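Hypothetical protein PAE2307 (Pyrobaculum aerophilum, PDB 1WVQ) probably acts as an adenosine-specific kinase, a hexameric member of a conserved family that carries a stably phosphorylated histidine. Local coordinates at residues 23-28 / 108-113; 32-37 / 104-109. All coordinates share one frame; numbering follows the deposited sequence.

Interaction 1. Residues 23-28 / 108-113; sequences IGQAHF and EVVRIF. With PO4 (phosphate ion), chain D.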
# COMPACT_ATOMS: atom_id res chain seq x y z
N ILE A 23 12.16 -3.67 -15.82
CA ILE A 23 13.50 -3.22 -15.46
C ILE A 23 13.37 -2.15 -14.39
O ILE A 23 12.53 -1.25 -14.50
CB ILE A 23 14.24 -2.63 -16.68
CG1 ILE A 23 14.22 -3.64 -17.83
CG2 ILE A 23 15.69 -2.27 -16.31
CD1 ILE A 23 14.79 -3.09 -19.13
N GLY A 24 14.20 -2.24 -13.36
CA GLY A 24 14.14 -1.26 -12.29
C GLY A 24 15.43 -1.09 -11.52
O GLY A 24 16.49 -1.55 -11.95
N GLN A 25 15.34 -0.43 -10.38
CA GLN A 25 16.50 -0.19 -9.53
C GLN A 25 16.11 -0.49 -8.10
O GLN A 25 15.01 -0.16 -7.66
CB GLN A 25 16.95 1.27 -9.66
CG GLN A 25 18.31 1.58 -9.03
CD GLN A 25 18.65 3.05 -9.17
OE1 GLN A 25 18.75 3.57 -10.29
NE2 GLN A 25 18.83 3.72 -8.05
N ALA A 26 17.03 -1.12 -7.37
CA ALA A 26 16.79 -1.46 -5.97
C ALA A 26 18.07 -1.22 -5.20
O ALA A 26 18.79 -0.25 -5.47
CB ALA A 26 16.38 -2.93 -5.87
N HIS A 27 18.34 -2.08 -4.23
CA HIS A 27 19.55 -1.99 -3.42
C HIS A 27 19.55 -3.17 -2.46
O HIS A 27 18.50 -3.71 -2.15
CB HIS A 27 19.61 -0.67 -2.63
CG HIS A 27 18.75 -0.65 -1.41
ND1 HIS A 27 17.38 -0.56 -1.46
CD2 HIS A 27 19.08 -0.69 -0.09
CE1 HIS A 27 16.89 -0.54 -0.23
NE2 HIS A 27 17.90 -0.61 0.62
N PHE A 28 20.74 -3.58 -2.02
CA PHE A 28 20.90 -4.69 -1.09
C PHE A 28 20.67 -6.05 -1.74
O PHE A 28 19.73 -6.26 -2.50
CB PHE A 28 19.96 -4.50 0.11
CG PHE A 28 20.21 -5.47 1.23
CD1 PHE A 28 21.50 -5.79 1.63
CD2 PHE A 28 19.14 -6.04 1.92
CE1 PHE A 28 21.72 -6.66 2.71
CE2 PHE A 28 19.35 -6.91 2.99
CZ PHE A 28 20.64 -7.21 3.39
N GLU A 108 13.30 -3.12 -0.84
CA GLU A 108 14.54 -2.78 -1.55
C GLU A 108 14.32 -2.01 -2.85
O GLU A 108 15.18 -1.25 -3.27
CB GLU A 108 15.34 -4.05 -1.89
CG GLU A 108 16.02 -4.75 -0.73
CD GLU A 108 15.16 -5.85 -0.15
OE1 GLU A 108 14.23 -6.31 -0.85
OE2 GLU A 108 15.42 -6.26 1.00
N VAL A 109 13.17 -2.23 -3.48
CA VAL A 109 12.86 -1.58 -4.76
C VAL A 109 12.54 -0.10 -4.62
O VAL A 109 11.70 0.28 -3.82
CB VAL A 109 11.66 -2.29 -5.45
CG1 VAL A 109 11.24 -1.53 -6.71
CG2 VAL A 109 12.04 -3.72 -5.81
N VAL A 110 13.23 0.72 -5.40
CA VAL A 110 13.01 2.16 -5.37
C VAL A 110 12.55 2.75 -6.70
O VAL A 110 11.95 3.82 -6.73
CB VAL A 110 14.27 2.93 -4.88
CG1 VAL A 110 14.43 2.74 -3.37
CG2 VAL A 110 15.50 2.43 -5.61
N ARG A 111 12.83 2.06 -7.80
CA ARG A 111 12.44 2.55 -9.12
C ARG A 111 12.07 1.41 -10.07
O ARG A 111 12.61 0.32 -9.98
CB ARG A 111 13.59 3.33 -9.78
CG ARG A 111 14.36 4.24 -8.84
CD ARG A 111 15.57 4.85 -9.54
NE ARG A 111 15.20 5.90 -10.48
CZ ARG A 111 16.06 6.53 -11.28
NH1 ARG A 111 17.34 6.20 -11.25
NH2 ARG A 111 15.63 7.48 -12.09
N ILE A 112 11.15 1.69 -10.99
CA ILE A 112 10.77 0.74 -12.02
C ILE A 112 10.82 1.58 -13.29
O ILE A 112 9.99 2.45 -13.49
CB ILE A 112 9.35 0.17 -11.82
CG1 ILE A 112 9.30 -0.66 -10.53
CG2 ILE A 112 8.97 -0.69 -13.02
CD1 ILE A 112 7.94 -1.29 -10.25
N PHE A 113 11.83 1.33 -14.13
CA PHE A 113 12.03 2.08 -15.36
C PHE A 113 11.07 1.73 -16.49
O PHE A 113 10.73 2.57 -17.32
CB PHE A 113 13.47 1.88 -15.87
CG PHE A 113 14.53 2.34 -14.91
CD1 PHE A 113 14.67 3.69 -14.59
CD2 PHE A 113 15.41 1.43 -14.33
CE1 PHE A 113 15.66 4.13 -13.71
CE2 PHE A 113 16.40 1.86 -13.44
CZ PHE A 113 16.53 3.21 -13.14
P PO4 D . 11.80 7.20 -11.57
O1 PO4 D . 11.19 5.97 -12.16
O2 PO4 D . 12.77 7.79 -12.53
O3 PO4 D . 10.72 8.19 -11.27
O4 PO4 D . 12.51 6.84 -10.31

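Interaction 2. Residues 32-37 / 104-109; sequences VEDLYE and KNVPEV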
# COMPACT_ATOMS: atom_id res chain seq x y z
N VAL A 32 17.26 -9.89 -4.74
CA VAL A 32 17.03 -11.04 -5.60
C VAL A 32 16.03 -12.04 -5.01
O VAL A 32 15.18 -12.55 -5.73
CB VAL A 32 18.37 -11.76 -5.95
CG1 VAL A 32 18.91 -12.49 -4.75
CG2 VAL A 32 18.15 -12.72 -7.11
N GLU A 33 16.12 -12.30 -3.71
CA GLU A 33 15.18 -13.24 -3.09
C GLU A 33 13.80 -12.63 -2.94
O GLU A 33 12.79 -13.30 -3.17
CB GLU A 33 15.71 -13.70 -1.73
CG GLU A 33 16.99 -14.52 -1.85
CD GLU A 33 17.25 -15.42 -0.65
OE1 GLU A 33 16.30 -15.74 0.09
OE2 GLU A 33 18.41 -15.84 -0.48
N ASP A 34 13.73 -11.35 -2.57
CA ASP A 34 12.43 -10.72 -2.41
C ASP A 34 11.67 -10.62 -3.73
O ASP A 34 10.45 -10.78 -3.76
CB ASP A 34 12.57 -9.34 -1.76
CG ASP A 34 12.98 -9.43 -0.29
OD1 ASP A 34 12.89 -10.52 0.31
OD2 ASP A 34 13.37 -8.39 0.28
N LEU A 35 12.38 -10.37 -4.82
CA LEU A 35 11.73 -10.29 -6.13
C LEU A 35 11.28 -11.68 -6.56
O LEU A 35 10.21 -11.84 -7.14
CB LEU A 35 12.68 -9.67 -7.17
CG LEU A 35 12.89 -8.15 -7.05
CD1 LEU A 35 13.87 -7.69 -8.11
CD2 LEU A 35 11.56 -7.42 -7.20
N TYR A 36 12.09 -12.70 -6.27
CA TYR A 36 11.71 -14.06 -6.61
C TYR A 36 10.38 -14.38 -5.93
O TYR A 36 9.46 -14.92 -6.55
CB TYR A 36 12.80 -15.05 -6.14
CG TYR A 36 12.35 -16.50 -6.13
CD1 TYR A 36 11.67 -17.03 -5.03
CD2 TYR A 36 12.56 -17.32 -7.23
CE1 TYR A 36 11.21 -18.34 -5.03
CE2 TYR A 36 12.10 -18.64 -7.24
CZ TYR A 36 11.43 -19.14 -6.14
OH TYR A 36 10.94 -20.42 -6.17
N GLU A 37 10.29 -14.04 -4.65
CA GLU A 37 9.08 -14.30 -3.88
C GLU A 37 7.87 -13.53 -4.38
O GLU A 37 6.77 -14.07 -4.45
CB GLU A 37 9.35 -14.01 -2.40
CG GLU A 37 10.28 -15.03 -1.76
CD GLU A 37 10.44 -14.83 -0.27
OE1 GLU A 37 9.45 -14.49 0.40
OE2 GLU A 37 11.57 -15.04 0.23
N LYS A 104 6.51 -3.15 -6.50
CA LYS A 104 6.62 -1.79 -5.98
C LYS A 104 6.78 -1.76 -4.46
O LYS A 104 7.48 -0.91 -3.91
CB LYS A 104 5.38 -0.96 -6.33
CG LYS A 104 5.11 -0.75 -7.81
CD LYS A 104 3.76 -0.07 -7.98
CE LYS A 104 3.33 -0.02 -9.43
NZ LYS A 104 1.93 0.48 -9.58
N ASN A 105 6.13 -2.71 -3.80
CA ASN A 105 6.13 -2.82 -2.34
C ASN A 105 7.29 -3.57 -1.72
O ASN A 105 7.34 -3.71 -0.50
CB ASN A 105 4.81 -3.44 -1.88
CG ASN A 105 3.61 -2.59 -2.24
OD1 ASN A 105 2.48 -3.08 -2.25
ND2 ASN A 105 3.84 -1.32 -2.53
N VAL A 106 8.20 -4.09 -2.53
CA VAL A 106 9.36 -4.78 -1.98
C VAL A 106 10.19 -3.63 -1.42
O VAL A 106 10.53 -2.69 -2.14
CB VAL A 106 10.15 -5.51 -3.08
CG1 VAL A 106 11.52 -5.92 -2.55
CG2 VAL A 106 9.37 -6.74 -3.54
N PRO A 107 10.52 -3.67 -0.12
CA PRO A 107 11.31 -2.59 0.49
C PRO A 107 12.60 -2.17 -0.23
O PRO A 107 12.95 -1.00 -0.22
CB PRO A 107 11.56 -3.10 1.90
CG PRO A 107 10.28 -3.86 2.19
CD PRO A 107 10.11 -4.65 0.90
N GLU A 108 13.30 -3.12 -0.84
CA GLU A 108 14.54 -2.78 -1.55
C GLU A 108 14.32 -2.01 -2.85
O GLU A 108 15.18 -1.25 -3.27
CB GLU A 108 15.34 -4.05 -1.89
CG GLU A 108 16.02 -4.75 -0.73
CD GLU A 108 15.16 -5.85 -0.15
OE1 GLU A 108 14.23 -6.31 -0.85
OE2 GLU A 108 15.42 -6.26 1.00
N VAL A 109 13.17 -2.23 -3.48
CA VAL A 109 12.86 -1.58 -4.76
C VAL A 109 12.54 -0.10 -4.62
O VAL A 109 11.70 0.28 -3.82
CB VAL A 109 11.66 -2.29 -5.45
CG1 VAL A 109 11.24 -1.53 -6.71
CG2 VAL A 109 12.04 -3.72 -5.81

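Interaction 1. Residues 23-28 / 108-113
Q25 and R111 face each other as a hydrogen-bonded pair of antiparallel strands, Q25 N donating a hydrogen bond to R111 O at 2.9 Å. On the other side of the pair the register slips: Q25 O accepts from both V110 N, at 3.0 Å, and R111 N, at 3.1 Å, so that V110 and R111 both stand opposite Q25 in a classic beta bulge. At the next step along the strands F113 N reaches I23 O.

The side chains of Q25 and R111 leave the same face of the sheet and run side by side. With CG anti to the backbone N (chi1 -169°) and the chain extended beyond it, Q25 carries its amide past R111 CD to the guanidinium, where R111 NH1 donates to Q25 OE1 at 3.1 Å. Amide and guanidinium planes are nearly perpendicular, and the donor sits above the carbonyl plane. The F113 ring turns an edge to one face of the same guanidinium, with CE1 3.4 Å above the plane and over its centre, and CD2 rests against the CA of G24. Past the bulge, H27 turns ND1 onto E108 O at 2.9 Å, in the carbonyl plane and on a lone pair.

R111 also meets a phosphate ion, probably from the crystallisation liquor: NE donates to O4 and NH2 to O2, two nearly straight bonds from one edge of the group. R111 of the second and third subunits bind the same ion. At the far end, F28 N donates a hydrogen bond to a phosphoryl oxygen of the phosphohistidine at position 85. The guanidinium, held by amide, ring and anion, has little freedom to turn, and the site, with R111 from three subunits round one ion, is suited to an anion.

Interaction 2. Residues 32-37 / 104-109
A type I beta turn, V106 to V109, in the loop between helix 96-104 and strand 111-116 packs against the side of helix 31-40. The turn is closed by V109 N donating to V106 O, and it sends V106, E108 and V109 toward the helix.

The contact has an acidic part and an apolar part. In the first, the carboxylates of D34 and E108 meet with their planes 34° apart, and D34 OD2 lies 2.5 Å from E108 OE1, a separation at which one of the two acids probably holds a proton. E108 bends at chi2 (93°), which brings its carboxylate round to D34. K30 forms salt bridges with both D34 OD2 and E108 OE2, so its charge probably helps to balance the close acids, while D34 OD1 is paired with K166 of the second subunit. An alanine in place of E108 would remove the carboxylate and is likely to leave K30 with one acidic mate fewer and D34 without its close neighbour.

Beside the acids, V106 CG1 lies 3.7 Å from D34 CB. L35 comes from the next position on the helix and crosses V109 at about a right angle, and F87 of strand 87-92 touches both residues. Here the methyls meet, L35 CD2 lying 4.0 Å from V109 CG2 and 4.3 Å from V106 CG2.

From the N terminus, the chain runs along strand 20-25 into the first segment of interaction 1 and then, a few residues on, into helix 31-40, which supplies the first segment of interaction 2. It returns to both only after strands 47-53, 60-65 and 87-92 and helices 68-81 and 96-104. Residues 104-109 come back first, so the loop closed by 32-37 / 104-109 lies within the larger one closed by 23-28 / 108-113, apart from the shared residues E108 and V109. Interaction 1 pairs strand 111-116, outermost within this chain, with strand 20-25 of the five-stranded sheet; interaction 2 sets the preceding turn on the helix. I112 CD1 also packs on K104 CG, 3.8 Å away.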